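Local structure of Asl2047 protein (3HFN) at residues E27-L30 and D34-T37. The protein probably binds RNA as a ring of six Sm-fold subunits, being a cyanobacterial homologue of the regulator Hfq with altered RNA-binding properties. Residues are numbered along the deposited sequence; the frame is centred on the assembly and turned at random.
Sequences EIKL and DAIT
Ile28 and Ile36 face each other as a hydrogen-bonded pair in an antiparallel beta hairpin, the one joining strands 25-30 and 35-43 of this Sm-fold subunit. Each donates its N-H to the other's carbonyl. Ile28 N reaches Ile36 O at 3.2 Å. In return, Ile36 N reaches Ile28 O at 3.0 Å. Near the turn Leu30 N adds a third bond to Asp34 O at 3.2 Å, nearly straight at the hydrogen (173°) although the N-H comes from well above the carbonyl plane.

Ile36 is the side chain to follow. Ile36 CB lies near Ile28 O and 4.4 Å from Ile28 CB. CG1, set beside the backbone N by chi1 of -57°, heads toward the turn, still near Ile28 O but already touching Leu30 CD2. Ile36 CD1 then ends 3.9 Å from Leu30 CD2, the two side chains crossing at a slant. Ile28, Leu30 and Ile36 all also rest on Ile60 of strand 57-61. The face bearing Ile28 and Ile36 is turned to the interior of the Sm barrel, consistent with the burial of both and their contacts with Ile50 and Ile60, while Tyr67 of a neighbouring subunit packs on Leu30, Asp34 and Ile36 at the subunit interface.

The other face carries Glu27, Lys29 and Ala35. Glu27 runs its chain out with CG anti to the backbone N (chi1 -177°), bringing OE2 up to the methyl of Ala35; Lys29 CD lies 4.1 Å from Ala35 CB. Back at the turn, Leu30 CB meets Asp34 CB at 3.6 Å, and Leu30 CD2 bears on that same Asp34 CB at 3.7 Å.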
loop_
_atom_site.group_PDB
_atom_site.type_symbol
_atom_site.label_atom_id
_atom_site.label_comp_id
_atom_site.label_asym_id
_atom_site.label_seq_id
_atom_site.Cartn_x
_atom_site.Cartn_y
_atom_site.Cartn_z
ATOM N N GLU A 27 7.629 17.042 12.511
ATOM C CA GLU A 27 6.606 16.002 12.735
ATOM C C GLU A 27 6.249 15.266 11.445
ATOM O O GLU A 27 5.754 15.850 10.478
ATOM C CB GLU A 27 5.316 16.626 13.274
ATOM C CG GLU A 27 4.217 15.642 13.608
ATOM C CD GLU A 27 2.942 16.348 13.996
ATOM O OE1 GLU A 27 2.445 17.091 13.122
ATOM O OE2 GLU A 27 2.434 16.188 15.158
ATOM N N ILE A 28 6.460 13.952 11.459
ATOM C CA ILE A 28 6.159 13.052 10.329
ATOM C C ILE A 28 4.974 12.170 10.702
ATOM O O ILE A 28 5.079 11.321 11.598
ATOM C CB ILE A 28 7.361 12.131 10.052
ATOM C CG1 ILE A 28 8.655 12.952 9.821
ATOM C CG2 ILE A 28 7.031 11.182 8.892
ATOM C CD1 ILE A 28 9.867 12.306 10.357
ATOM N N LYS A 29 3.853 12.342 10.010
ATOM C CA LYS A 29 2.666 11.584 10.388
ATOM C C LYS A 29 2.611 10.347 9.552
ATOM O O LYS A 29 2.364 10.397 8.357
ATOM C CB LYS A 29 1.364 12.367 10.243
ATOM C CG LYS A 29 0.171 11.767 10.954
ATOM C CD LYS A 29 0.060 12.336 12.367
ATOM C CE LYS A 29 -1.068 11.696 13.236
ATOM N NZ LYS A 29 -2.383 11.548 12.564
ATOM N N LEU A 30 2.861 9.234 10.219
ATOM C CA LEU A 30 2.832 7.927 9.591
ATOM C C LEU A 30 1.398 7.487 9.454
ATOM O O LEU A 30 0.534 7.946 10.177
ATOM C CB LEU A 30 3.694 6.928 10.359
ATOM C CG LEU A 30 5.199 6.736 9.988
ATOM C CD1 LEU A 30 5.870 7.940 9.365
ATOM C CD2 LEU A 30 5.946 6.270 11.203
ATOM N N ASP A 34 1.182 7.591 13.793
ATOM C CA ASP A 34 2.433 7.768 14.486
ATOM C C ASP A 34 2.980 9.165 14.213
ATOM O O ASP A 34 3.772 9.342 13.251
ATOM C CB ASP A 34 3.502 6.744 13.998
ATOM C CG ASP A 34 3.333 5.300 14.607
ATOM O OD1 ASP A 34 3.345 5.114 15.854
ATOM O OD2 ASP A 34 3.266 4.317 13.808
ATOM N N ALA A 35 2.647 10.142 15.055
ATOM C CA ALA A 35 3.255 11.474 14.902
ATOM C C ALA A 35 4.679 11.388 15.445
ATOM O O ALA A 35 4.870 11.197 16.640
ATOM C CB ALA A 35 2.451 12.540 15.630
ATOM N N ILE A 36 5.678 11.479 14.574
ATOM C CA ILE A 36 7.050 11.241 14.982
ATOM C C ILE A 36 7.743 12.560 15.162
ATOM O O ILE A 36 7.990 13.266 14.230
ATOM C CB ILE A 36 7.856 10.289 13.994
ATOM C CG1 ILE A 36 7.160 8.907 13.819
ATOM C CG2 ILE A 36 9.315 10.193 14.424
ATOM C CD1 ILE A 36 8.046 7.662 14.129
ATOM N N THR A 37 8.087 12.883 16.379
ATOM C CA THR A 37 8.683 14.158 16.636
ATOM C C THR A 37 10.199 13.972 16.582
ATOM O O THR A 37 10.786 13.238 17.416
ATOM C CB THR A 37 8.083 14.768 17.943
ATOM O OG1 THR A 37 6.798 15.309 17.627
ATOM C CG2 THR A 37 8.917 15.904 18.520
#